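Local atomic coordinates of borrelidin polyketide synthase, type I (Streptomyces parvulus, PDB entry 6OBT), a protein that probably catalyses the dehydration of beta-hydroxyacyl intermediates during borrelidin assembly, as a dehydratase domain of a modular polyketide synthase. Residues A97-S109 against R253-A265. Residues are numbered along the deposited sequence; the frame is centred on the assembly and turned at random.
Sequences AGCDSVDELTLQS and RLPFAFSDVRLFA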
loop_
_atom_site.group_PDB
_atom_site.type_symbol
_atom_site.label_atom_id
_atom_site.label_comp_id
_atom_site.label_asym_id
_atom_site.label_seq_id
_atom_site.Cartn_x
_atom_site.Cartn_y
_atom_site.Cartn_z
ATOM N N ALA A 97 14.404 -5.565 4.059
ATOM C CA ALA A 97 14.900 -4.233 3.737
ATOM C C ALA A 97 16.413 -4.121 3.876
ATOM O O ALA A 97 16.964 -3.034 3.658
ATOM C CB ALA A 97 14.197 -3.178 4.613
ATOM N N GLY A 98 17.094 -5.222 4.205
ATOM C CA GLY A 98 18.529 -5.236 4.384
ATOM C C GLY A 98 19.013 -4.948 5.786
ATOM O O GLY A 98 20.214 -4.732 5.970
ATOM N N CYS A 99 18.120 -4.929 6.781
ATOM C CA CYS A 99 18.449 -4.580 8.166
ATOM C C CYS A 99 18.194 -5.818 9.028
ATOM O O CYS A 99 17.081 -6.049 9.499
ATOM C CB CYS A 99 17.616 -3.386 8.651
ATOM S SG CYS A 99 17.974 -1.782 7.877
ATOM N N ASP A 100 19.232 -6.614 9.239
ATOM C CA ASP A 100 19.085 -7.896 9.916
ATOM C C ASP A 100 18.944 -7.775 11.431
ATOM O O ASP A 100 18.967 -8.801 12.124
ATOM C CB ASP A 100 20.273 -8.794 9.580
ATOM C CG ASP A 100 21.568 -8.262 10.142
ATOM O OD1 ASP A 100 22.190 -8.952 10.978
ATOM O OD2 ASP A 100 21.957 -7.140 9.753
ATOM N N SER A 101 18.807 -6.571 11.976
ATOM C CA SER A 101 18.733 -6.409 13.420
ATOM C C SER A 101 17.594 -5.471 13.778
ATOM O O SER A 101 17.398 -4.434 13.133
ATOM C CB SER A 101 20.043 -5.868 13.999
ATOM O OG SER A 101 19.886 -5.493 15.360
ATOM N N VAL A 102 16.830 -5.860 14.794
ATOM C CA VAL A 102 15.890 -4.948 15.446
ATOM C C VAL A 102 16.702 -4.300 16.562
ATOM O O VAL A 102 16.859 -4.850 17.654
ATOM C CB VAL A 102 14.636 -5.668 15.949
ATOM C CG1 VAL A 102 13.689 -4.688 16.619
ATOM C CG2 VAL A 102 13.913 -6.366 14.786
ATOM N N ASP A 103 17.308 -3.151 16.243
ATOM C CA ASP A 103 18.074 -2.405 17.238
ATOM C C ASP A 103 17.222 -2.087 18.454
ATOM O O ASP A 103 17.704 -2.112 19.596
ATOM C CB ASP A 103 18.607 -1.105 16.631
ATOM C CG ASP A 103 19.801 -1.319 15.710
ATOM O OD1 ASP A 103 20.343 -0.310 15.207
ATOM O OD2 ASP A 103 20.187 -2.488 15.480
ATOM N N GLU A 104 15.943 -1.788 18.226
ATOM C CA GLU A 104 15.083 -1.240 19.263
ATOM C C GLU A 104 13.636 -1.412 18.826
ATOM O O GLU A 104 13.290 -1.048 17.696
ATOM C CB GLU A 104 15.419 0.242 19.471
ATOM C CG GLU A 104 15.375 0.735 20.885
ATOM C CD GLU A 104 15.165 2.236 20.944
ATOM O OE1 GLU A 104 14.283 2.689 21.708
ATOM O OE2 GLU A 104 15.883 2.959 20.216
ATOM N N LEU A 105 12.795 -1.962 19.707
ATOM C CA LEU A 105 11.350 -1.946 19.480
ATOM C C LEU A 105 10.645 -1.753 20.817
ATOM O O LEU A 105 10.924 -2.468 21.785
ATOM C CB LEU A 105 10.847 -3.224 18.796
ATOM C CG LEU A 105 9.463 -3.035 18.160
ATOM C CD1 LEU A 105 9.545 -2.108 16.945
ATOM C CD2 LEU A 105 8.822 -4.354 17.784
ATOM N N THR A 106 9.745 -0.781 20.872
ATOM C CA THR A 106 9.041 -0.437 22.099
ATOM C C THR A 106 7.554 -0.594 21.844
ATOM O O THR A 106 7.027 -0.010 20.886
ATOM C CB THR A 106 9.355 0.995 22.530
ATOM O OG1 THR A 106 10.763 1.236 22.390
ATOM C CG2 THR A 106 8.949 1.200 23.984
ATOM N N LEU A 107 6.888 -1.402 22.665
ATOM C CA LEU A 107 5.461 -1.618 22.457
ATOM C C LEU A 107 4.658 -0.491 23.096
ATOM O O LEU A 107 5.082 0.125 24.079
ATOM C CB LEU A 107 5.035 -2.978 23.016
ATOM C CG LEU A 107 5.842 -4.149 22.436
ATOM C CD1 LEU A 107 5.341 -5.493 22.912
ATOM C CD2 LEU A 107 5.848 -4.107 20.904
ATOM N N GLN A 108 3.491 -0.203 22.508
ATOM C CA GLN A 108 2.636 0.868 23.007
ATOM C C GLN A 108 1.280 0.252 23.312
ATOM O O GLN A 108 1.197 -0.645 24.155
ATOM C CB GLN A 108 2.596 2.031 22.028
ATOM C CG GLN A 108 3.954 2.651 21.741
ATOM C CD GLN A 108 3.850 3.850 20.812
ATOM O OE1 GLN A 108 2.752 4.289 20.471
ATOM N NE2 GLN A 108 4.993 4.382 20.397
ATOM N N SER A 109 0.224 0.668 22.632
ATOM C CA SER A 109 -1.113 0.172 22.917
ATOM C C SER A 109 -1.220 -1.297 22.521
ATOM O O SER A 109 -0.702 -1.692 21.470
ATOM C CB SER A 109 -2.152 0.984 22.138
ATOM O OG SER A 109 -1.926 2.372 22.294
ATOM N N ARG A 253 3.956 -11.557 33.224
ATOM C CA ARG A 253 4.042 -10.183 32.744
ATOM C C ARG A 253 4.090 -10.185 31.224
ATOM O O ARG A 253 4.206 -11.235 30.586
ATOM C CB ARG A 253 5.266 -9.461 33.321
ATOM C CG ARG A 253 5.006 -8.786 34.661
ATOM C CD ARG A 253 6.245 -8.072 35.147
ATOM N NE ARG A 253 7.361 -8.999 35.296
ATOM C CZ ARG A 253 8.631 -8.627 35.397
ATOM N NH1 ARG A 253 8.945 -7.338 35.359
ATOM N NH2 ARG A 253 9.587 -9.539 35.535
ATOM N N LEU A 254 3.987 -8.966 30.635
ATOM C CA LEU A 254 4.006 -8.761 29.192
ATOM C C LEU A 254 5.308 -8.087 28.762
ATOM O O LEU A 254 5.821 -7.211 29.467
ATOM C CB LEU A 254 2.815 -7.905 28.721
ATOM C CG LEU A 254 1.362 -8.361 28.969
ATOM C CD1 LEU A 254 0.974 -8.362 30.447
ATOM C CD2 LEU A 254 0.369 -7.520 28.193
ATOM N N PRO A 255 5.878 -8.500 27.631
ATOM C CA PRO A 255 7.015 -7.763 27.063
ATOM C C PRO A 255 6.667 -6.298 26.819
ATOM O O PRO A 255 5.525 -5.949 26.514
ATOM C CB PRO A 255 7.289 -8.496 25.744
ATOM C CG PRO A 255 6.801 -9.894 25.996
ATOM C CD PRO A 255 5.653 -9.795 26.968
ATOM N N PHE A 256 7.674 -5.435 26.965
ATOM C CA PHE A 256 7.493 -4.001 26.743
ATOM C C PHE A 256 8.525 -3.449 25.759
ATOM O O PHE A 256 8.157 -2.929 24.701
ATOM C CB PHE A 256 7.557 -3.253 28.082
ATOM C CG PHE A 256 7.708 -1.760 27.951
ATOM C CD1 PHE A 256 6.847 -1.016 27.150
ATOM C CD2 PHE A 256 8.702 -1.094 28.652
ATOM C CE1 PHE A 256 6.996 0.360 27.038
ATOM C CE2 PHE A 256 8.849 0.285 28.543
ATOM C CZ PHE A 256 8.006 1.006 27.740
ATOM N N ALA A 257 9.817 -3.544 26.086
ATOM C CA ALA A 257 10.859 -2.956 25.251
ATOM C C ALA A 257 11.901 -4.006 24.892
ATOM O O ALA A 257 12.367 -4.746 25.768
ATOM C CB ALA A 257 11.522 -1.763 25.952
ATOM N N PHE A 258 12.262 -4.052 23.603
ATOM C CA PHE A 258 13.210 -4.994 23.034
ATOM C C PHE A 258 14.429 -4.248 22.507
ATOM O O PHE A 258 14.310 -3.201 21.861
ATOM C CB PHE A 258 12.603 -5.800 21.875
ATOM C CG PHE A 258 11.518 -6.759 22.279
ATOM C CD1 PHE A 258 10.216 -6.307 22.507
ATOM C CD2 PHE A 258 11.782 -8.119 22.382
ATOM C CE1 PHE A 258 9.214 -7.194 22.860
ATOM C CE2 PHE A 258 10.791 -9.017 22.724
ATOM C CZ PHE A 258 9.510 -8.565 22.971
ATOM N N SER A 259 15.606 -4.807 22.742
ATOM C CA SER A 259 16.826 -4.233 22.209
ATOM C C SER A 259 17.655 -5.356 21.598
ATOM O O SER A 259 17.789 -6.424 22.202
ATOM C CB SER A 259 17.602 -3.493 23.314
ATOM O OG SER A 259 18.335 -2.392 22.798
ATOM N N ASP A 260 18.137 -5.134 20.372
ATOM C CA ASP A 260 19.116 -5.987 19.691
ATOM C C ASP A 260 18.604 -7.422 19.518
ATOM O O ASP A 260 19.178 -8.388 20.033
ATOM C CB ASP A 260 20.453 -5.975 20.441
ATOM C CG ASP A 260 21.086 -4.605 20.471
ATOM O OD1 ASP A 260 21.622 -4.223 21.533
ATOM O OD2 ASP A 260 21.038 -3.906 19.437
ATOM N N VAL A 261 17.539 -7.543 18.726
ATOM C CA VAL A 261 16.934 -8.832 18.403
ATOM C C VAL A 261 17.437 -9.286 17.040
ATOM O O VAL A 261 17.392 -8.523 16.064
ATOM C CB VAL A 261 15.399 -8.753 18.404
ATOM C CG1 VAL A 261 14.805 -10.152 18.302
ATOM C CG2 VAL A 261 14.902 -8.027 19.637
ATOM N N ARG A 262 17.915 -10.529 16.966
ATOM C CA ARG A 262 18.342 -11.111 15.701
ATOM C C ARG A 262 17.762 -12.507 15.563
ATOM O O ARG A 262 17.705 -13.268 16.536
ATOM C CB ARG A 262 19.879 -11.173 15.584
ATOM C CG ARG A 262 20.558 -9.824 15.665
ATOM C CD ARG A 262 21.634 -9.682 14.606
ATOM N NE ARG A 262 22.906 -10.215 15.075
ATOM C CZ ARG A 262 23.959 -10.430 14.294
ATOM N NH1 ARG A 262 23.894 -10.154 12.997
ATOM N NH2 ARG A 262 25.079 -10.925 14.803
ATOM N N LEU A 263 17.332 -12.836 14.349
ATOM C CA LEU A 263 16.797 -14.154 14.034
ATOM C C LEU A 263 17.726 -14.810 13.022
ATOM O O LEU A 263 17.918 -14.285 11.916
ATOM C CB LEU A 263 15.367 -14.045 13.496
ATOM C CG LEU A 263 14.683 -15.366 13.156
ATOM C CD1 LEU A 263 14.439 -16.178 14.439
ATOM C CD2 LEU A 263 13.377 -15.150 12.425
ATOM N N PHE A 264 18.317 -15.948 13.405
ATOM C CA PHE A 264 19.322 -16.580 12.559
ATOM C C PHE A 264 18.757 -17.674 11.673
ATOM O O PHE A 264 19.394 -18.037 10.681
ATOM C CB PHE A 264 20.453 -17.145 13.426
ATOM C CG PHE A 264 21.034 -16.129 14.366
ATOM C CD1 PHE A 264 21.875 -15.133 13.880
ATOM C CD2 PHE A 264 20.731 -16.149 15.711
ATOM C CE1 PHE A 264 22.400 -14.174 14.738
ATOM C CE2 PHE A 264 21.250 -15.195 16.564
ATOM C CZ PHE A 264 22.079 -14.205 16.069
ATOM N N ALA A 265 17.552 -18.155 11.962
ATOM C CA ALA A 265 16.992 -19.281 11.237
ATOM C C ALA A 265 15.481 -19.176 11.241
ATOM O O ALA A 265 14.891 -18.710 12.217
ATOM C CB ALA A 265 17.407 -20.610 11.881
HETATM O O HOH W 1 17.549 -10.922 12.141
#
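Val102 and Val261 bond to each other through both N-H and C=O, as do Leu105 and Phe258, and Leu107 N reaches Phe256 O at 2.8 Å; these backbone hydrogen bonds join strand 101-107 to the antiparallel strand 254-263. Between the two pairs a G1 bulge interrupts the regular pairing: Asp260, with positive phi (60°), and Val261 both face Val102. Two donors converge there on Asp103 O: Ser259 OG lies 3.3 Å from it, nearly in line with the C=O bond, whereas Asp260 N, 3.1 Å away, stands above the carbonyl plane.

In the double hot dog fold of polyketide synthase dehydratases, this pairing joins strands from the two halves of the chain. Helix 83-97 packs on its apolar side, where Val102 CB meets Val261 CB at 4.0 Å, and Val87 touches both Leu105 and Phe258. Leu107 CD1 approaches the edge of the Phe258 ring. On the opposite face, with Glu104 and Ala257, Thr106 CG2 lies 3.7 Å from Phe256 CE1, the two side chains running alongside each other.

At the Asp100 end, a salt bridge joins Arg262 NH1 to Asp100 OD1 (2.9 Å). Arg262 is bent at chi2 (-136°) and chi3 to make it; the carboxylate is turned 68° from the guanidinium, yet OD1 lies in the guanidinium plane. Gly158 N holds Asp100 OD2, and Pro160 O takes Arg262 NH2. A water bridges Asp100 O and Leu263 N.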